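Local coordinates for SIRV coat protein (Sulfolobus islandicus rudivirus 1 variant YNP, PDB 3F2E), which probably forms the protein coat of a rod-shaped archaeal virus, its C-terminal domain folding as a four-helix bundle, at residues A61-I64 against S65-A69; A76-D79 against I80-S84. One frame throughout, in Å; residues are numbered along the deposited sequence.

Interaction 1 of 2, residues A61-I64 against S65-A69; sequences AYYI and SAFNA
The carbonyl O of Tyr-63 is gripped by two backbone N-H groups at the C-terminal end of helix 50-67. Phe-67 N reaches Tyr-63 O at 3.0 Å, and Ala-69 N bonds to the same Tyr-63 O at 3.2 Å from the opposite face of the carbonyl plane. The second bond, six residues back, is possible because Asn-68, the first residue past the helix, enters the left-handed helical region (phi 53°) and swings Ala-69 back over the last turn, where its CB lies 4.0 Å from CB of Tyr-63.

The side chains of the same turn pair as well. Phe-67 brings the CD2-CE2 edge of its ring over one face of Tyr-63 in an edge-to-face stack, with centroids 5.0 Å apart and planes at 63°. The ring of Tyr-62, its CG anti to the backbone N (chi1 -170°), lies forward along the helix beside Ala-66, whose methyl CB sits over the centre of the Phe-67 ring and 3.6 Å from CE1 of Tyr-62.

Among its neighbours, the buried Tyr-63 faces helix 29-46, meeting the ring of Phe-35 edge-to-face, and Phe-67 touches Ile-31 of that helix. Ile-64 and Ala-69 both rest on Leu-74 of helix 71-82.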
ATOM      1  N   ALA A  61       7.346  -6.833   2.119  1.00 13.14           N
ATOM      2  CA  ALA A  61       8.095  -8.068   1.950  1.00 14.96           C
ATOM      3  C   ALA A  61       7.160  -9.268   1.744  1.00 13.94           C
ATOM      4  O   ALA A  61       7.400 -10.101   0.868  1.00 15.60           O
ATOM      5  CB  ALA A  61       9.016  -8.292   3.148  1.00 15.56           C
ATOM      6  N   TYR A  62       6.097  -9.350   2.544  1.00 14.54           N
ATOM      7  CA  TYR A  62       5.148 -10.453   2.422  1.00 14.10           C
ATOM      8  C   TYR A  62       4.434 -10.475   1.067  1.00 16.33           C
ATOM      9  O   TYR A  62       4.301 -11.534   0.451  1.00 16.83           O
ATOM     10  CB  TYR A  62       4.114 -10.449   3.555  1.00 12.65           C
ATOM     11  CG  TYR A  62       3.292 -11.719   3.560  1.00 14.56           C
ATOM     12  CD1 TYR A  62       2.106 -11.808   2.828  1.00 17.25           C
ATOM     13  CD2 TYR A  62       3.714 -12.837   4.272  1.00 17.80           C
ATOM     14  CE1 TYR A  62       1.357 -12.978   2.815  1.00 21.82           C
ATOM     15  CE2 TYR A  62       2.976 -14.017   4.260  1.00 17.25           C
ATOM     16  CZ  TYR A  62       1.797 -14.076   3.534  1.00 24.06           C
ATOM     17  OH  TYR A  62       1.058 -15.242   3.531  1.00 27.77           O
ATOM     18  N   TYR A  63       3.975  -9.312   0.609  1.00 13.46           N
ATOM     19  CA  TYR A  63       3.227  -9.250  -0.644  1.00 14.10           C
ATOM     20  C   TYR A  63       4.124  -9.554  -1.846  1.00 18.50           C
ATOM     21  O   TYR A  63       3.697 -10.196  -2.810  1.00 16.25           O
ATOM     22  CB  TYR A  63       2.476  -7.914  -0.787  1.00 11.94           C
ATOM     23  CG  TYR A  63       1.108  -7.925  -0.130  1.00 12.82           C
ATOM     24  CD1 TYR A  63      -0.056  -7.887  -0.894  1.00 15.38           C
ATOM     25  CD2 TYR A  63       0.980  -8.004   1.254  1.00 13.95           C
ATOM     26  CE1 TYR A  63      -1.308  -7.912  -0.295  1.00 17.31           C
ATOM     27  CE2 TYR A  63      -0.268  -8.028   1.859  1.00 16.14           C
ATOM     28  CZ  TYR A  63      -1.406  -7.987   1.081  1.00 18.38           C
ATOM     29  OH  TYR A  63      -2.645  -8.020   1.684  1.00 18.96           O
ATOM     30  N   ILE A  64       5.376  -9.117  -1.775  1.00 14.15           N
ATOM     31  CA  ILE A  64       6.347  -9.437  -2.813  1.00 13.71           C
ATOM     32  C   ILE A  64       6.570 -10.949  -2.869  1.00 17.21           C
ATOM     33  O   ILE A  64       6.543 -11.554  -3.945  1.00 19.60           O
ATOM     34  CB  ILE A  64       7.682  -8.695  -2.584  1.00 16.00           C
ATOM     35  CG1 ILE A  64       7.475  -7.186  -2.790  1.00 16.65           C
ATOM     36  CG2 ILE A  64       8.758  -9.233  -3.521  1.00 19.99           C
ATOM     37  CD1 ILE A  64       8.636  -6.318  -2.323  1.00 18.05           C
ATOM     38  N   SER A  65       6.763 -11.560  -1.704  1.00 16.26           N
ATOM     39  CA  SER A  65       7.041 -12.996  -1.636  1.00 18.72           C
ATOM     40  C   SER A  65       5.844 -13.865  -2.017  1.00 19.51           C
ATOM     41  O   SER A  65       5.974 -14.802  -2.812  1.00 23.37           O
ATOM     42  CB  SER A  65       7.530 -13.380  -0.236  1.00 20.13           C
ATOM     43  OG  SER A  65       7.799 -14.772  -0.156  1.00 22.82           O
ATOM     44  N   ALA A  66       4.688 -13.560  -1.440  1.00 15.97           N
ATOM     45  CA  ALA A  66       3.510 -14.412  -1.572  1.00 19.34           C
ATOM     46  C   ALA A  66       2.774 -14.244  -2.899  1.00 22.94           C
ATOM     47  O   ALA A  66       2.187 -15.201  -3.411  1.00 22.02           O
ATOM     48  CB  ALA A  66       2.554 -14.179  -0.410  1.00 21.44           C
ATOM     49  N   PHE A  67       2.802 -13.037  -3.455  1.00 17.42           N
ATOM     50  CA  PHE A  67       1.981 -12.733  -4.630  1.00 19.42           C
ATOM     51  C   PHE A  67       2.773 -12.147  -5.798  1.00 19.99           C
ATOM     52  O   PHE A  67       2.184 -11.708  -6.795  1.00 20.09           O
ATOM     53  CB  PHE A  67       0.851 -11.762  -4.263  1.00 19.06           C
ATOM     54  CG  PHE A  67       0.118 -12.113  -2.994  1.00 21.32           C
ATOM     55  CD1 PHE A  67      -0.620 -13.284  -2.896  1.00 27.03           C
ATOM     56  CD2 PHE A  67       0.145 -11.254  -1.905  1.00 19.87           C
ATOM     57  CE1 PHE A  67      -1.303 -13.598  -1.729  1.00 31.50           C
ATOM     58  CE2 PHE A  67      -0.537 -11.559  -0.740  1.00 22.46           C
ATOM     59  CZ  PHE A  67      -1.262 -12.732  -0.647  1.00 23.96           C
ATOM     60  N   ASN A  68       4.097 -12.136  -5.682  1.00 16.99           N
ATOM     61  CA  ASN A  68       4.943 -11.501  -6.688  1.00 21.11           C
ATOM     62  C   ASN A  68       4.512 -10.057  -6.954  1.00 22.81           C
ATOM     63  O   ASN A  68       4.515  -9.598  -8.098  1.00 19.52           O
ATOM     64  CB  ASN A  68       4.929 -12.297  -7.998  1.00 20.15           C
ATOM     65  CG  ASN A  68       6.058 -11.901  -8.934  1.00 35.38           C
ATOM     66  OD1 ASN A  68       7.127 -11.470  -8.494  1.00 35.51           O
ATOM     67  ND2 ASN A  68       5.827 -12.050 -10.235  1.00 44.12           N
ATOM     68  N   ALA A  69       4.131  -9.344  -5.901  1.00 17.47           N
ATOM     69  CA  ALA A  69       3.767  -7.937  -6.045  1.00 15.74           C
ATOM     70  C   ALA A  69       4.953  -7.122  -6.566  1.00 14.14           C
ATOM     71  O   ALA A  69       6.109  -7.407  -6.252  1.00 18.90           O
ATOM     72  CB  ALA A  69       3.272  -7.369  -4.709  1.00 15.82           C
TER

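Interaction 2 of 2, residues A76-D79 against I80-S84; sequences AVTD and IITGS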
ATOM      1  N   ALA A  76       4.407   3.127  -4.496  1.00 13.58           N
ATOM      2  CA  ALA A  76       3.474   4.144  -4.986  1.00 14.90           C
ATOM      3  C   ALA A  76       2.143   4.143  -4.223  1.00 14.59           C
ATOM      4  O   ALA A  76       1.585   5.202  -3.921  1.00 15.90           O
ATOM      5  CB  ALA A  76       3.240   3.966  -6.479  1.00 15.84           C
ATOM      6  N   VAL A  77       1.636   2.950  -3.923  1.00 14.58           N
ATOM      7  CA  VAL A  77       0.423   2.805  -3.124  1.00 14.57           C
ATOM      8  C   VAL A  77       0.637   3.320  -1.694  1.00 14.59           C
ATOM      9  O   VAL A  77      -0.206   4.028  -1.141  1.00 15.20           O
ATOM     10  CB  VAL A  77      -0.056   1.332  -3.109  1.00 13.00           C
ATOM     11  CG1 VAL A  77      -1.133   1.115  -2.053  1.00 15.54           C
ATOM     12  CG2 VAL A  77      -0.558   0.928  -4.500  1.00 13.01           C
ATOM     13  N   THR A  78       1.777   2.974  -1.102  1.00 13.57           N
ATOM     14  CA  THR A  78       2.111   3.468   0.232  1.00 15.19           C
ATOM     15  C   THR A  78       2.144   4.999   0.234  1.00 16.10           C
ATOM     16  O   THR A  78       1.633   5.653   1.148  1.00 14.30           O
ATOM     17  CB  THR A  78       3.462   2.906   0.711  1.00 14.04           C
ATOM     18  OG1 THR A  78       3.420   1.467   0.686  1.00 13.86           O
ATOM     19  CG2 THR A  78       3.773   3.388   2.132  1.00 15.46           C
ATOM     20  N   ASP A  79       2.724   5.562  -0.818  1.00 13.22           N
ATOM     21  CA  ASP A  79       2.854   7.007  -0.933  1.00 15.12           C
ATOM     22  C   ASP A  79       1.505   7.731  -1.006  1.00 16.43           C
ATOM     23  O   ASP A  79       1.306   8.761  -0.354  1.00 16.21           O
ATOM     24  CB  ASP A  79       3.685   7.376  -2.158  1.00 14.48           C
ATOM     25  CG  ASP A  79       3.833   8.879  -2.311  1.00 22.68           C
ATOM     26  OD1 ASP A  79       4.579   9.484  -1.509  1.00 20.19           O
ATOM     27  OD2 ASP A  79       3.179   9.456  -3.213  1.00 21.69           O
ATOM     28  N   ILE A  80       0.582   7.208  -1.807  1.00 13.89           N
ATOM     29  CA  ILE A  80      -0.690   7.908  -2.007  1.00 15.71           C
ATOM     30  C   ILE A  80      -1.571   7.809  -0.756  1.00 18.25           C
ATOM     31  O   ILE A  80      -2.381   8.692  -0.479  1.00 18.92           O
ATOM     32  CB  ILE A  80      -1.423   7.434  -3.298  1.00 15.74           C
ATOM     33  CG1 ILE A  80      -2.436   8.491  -3.753  1.00 21.50           C
ATOM     34  CG2 ILE A  80      -2.080   6.076  -3.103  1.00 18.57           C
ATOM     35  CD1 ILE A  80      -2.916   8.314  -5.185  1.00 22.46           C
ATOM     36  N   ILE A  81      -1.379   6.749   0.022  1.00 14.44           N
ATOM     37  CA  ILE A  81      -2.149   6.565   1.248  1.00 19.35           C
ATOM     38  C   ILE A  81      -1.581   7.318   2.459  1.00 17.94           C
ATOM     39  O   ILE A  81      -2.337   7.938   3.218  1.00 19.88           O
ATOM     40  CB  ILE A  81      -2.323   5.066   1.585  1.00 18.27           C
ATOM     41  CG1 ILE A  81      -3.130   4.372   0.486  1.00 18.44           C
ATOM     42  CG2 ILE A  81      -3.021   4.898   2.934  1.00 19.97           C
ATOM     43  CD1 ILE A  81      -3.165   2.853   0.610  1.00 18.92           C
ATOM     44  N   THR A  82      -0.259   7.290   2.625  1.00 16.80           N
ATOM     45  CA  THR A  82       0.386   7.856   3.817  1.00 17.73           C
ATOM     46  C   THR A  82       1.107   9.187   3.605  1.00 18.80           C
ATOM     47  O   THR A  82       1.367   9.910   4.569  1.00 18.26           O
ATOM     48  CB  THR A  82       1.428   6.884   4.419  1.00 18.47           C
ATOM     49  OG1 THR A  82       2.599   6.862   3.594  1.00 18.79           O
ATOM     50  CG2 THR A  82       0.855   5.486   4.541  1.00 18.55           C
ATOM     51  N   GLY A  83       1.458   9.492   2.356  1.00 17.88           N
ATOM     52  CA  GLY A  83       2.235  10.682   2.044  1.00 19.28           C
ATOM     53  C   GLY A  83       3.718  10.427   1.797  1.00 19.79           C
ATOM     54  O   GLY A  83       4.451  11.333   1.386  1.00 21.74           O
ATOM     55  N   SER A  84       4.161   9.195   2.056  0.75 16.25           N
ATOM     56  CA  SER A  84       5.561   8.796   1.882  0.75 16.99           C
ATOM     57  C   SER A  84       5.623   7.382   1.303  0.75 14.46           C
ATOM     58  O   SER A  84       4.840   6.524   1.703  0.75 16.29           O
ATOM     59  CB  SER A  84       6.294   8.825   3.230  0.75 16.93           C
ATOM     60  OG  SER A  84       7.543   8.148   3.167  0.75 15.99           O
TER
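Ordinary i to i+4 bonds carry helix 71-82 to its end, from Ile-80 N to Ala-76 O through Gly-83 N to Asp-79 O at 2.8 Å, before Gly-83 breaks the spiral with positive phi (101°), a backbone shape that leaves no room beside the carbonyl O of Thr-82 for a side chain.

The side chain of Thr-82 works in both directions along the chain. Its hydroxyl sits between the backbone N and the carbonyl carbon (chi1 74°), which turns OG1 back to donate to Thr-78 O at 2.9 Å. Thr-78 O thus accepts twice, from Thr-82 N nearly along the C=O axis and from the hydroxyl well above the carbonyl plane. On its other side in sequence, Thr-82 OG1 accepts from Ser-84 N at 3.2 Å, a fairly straight bond (161° at the hydrogen), so one hydroxyl links the last helical turn to the exit loop.

Ser-84 O folds back over that turn, 3.3 Å from the methyl CG2 of Thr-78, and receives a CA-H...O contact from Asp-79 CA. The hydroxyl of Thr-78 turns elsewhere, to the carbonyl of Leu-74 one turn earlier. Val-77 and Ile-81 point the same way one turn apart, CG1 of Val-77 meeting CD1 of Ile-81 at 3.8 Å; the former packs on Phe-35 and the latter on Ala-40, both in helix 29-46, while Ile-80 leans on Val-18 of helix 9-22.

The bond from Ser-84 N to Thr-82 OG1 defines an ST turn, here placed at the C-terminal end of a helix that packs into a four-helix bundle.

The two contacts illustrate how consecutive helices of one bundle can both close with a positive-phi residue yet differ in what grips the last turn: two backbone N-H groups on Tyr-63 O in interaction 1, a threonine hydroxyl added on Thr-78 O in interaction 2. Interaction 1 ends helix 50-67; interaction 2 follows along the chain, ending helix 71-82. Their centres are 18 Å apart on opposite sides of the chain's centre, and the nearest atoms remain about 9 Å apart. Phe-35 of helix 29-46 is nevertheless a shared neighbour, packing against Tyr-63, Val-77 and Thr-78. The first ending leads into the domain's last helix; the second leads into the C-terminal tail, which stays packed against it.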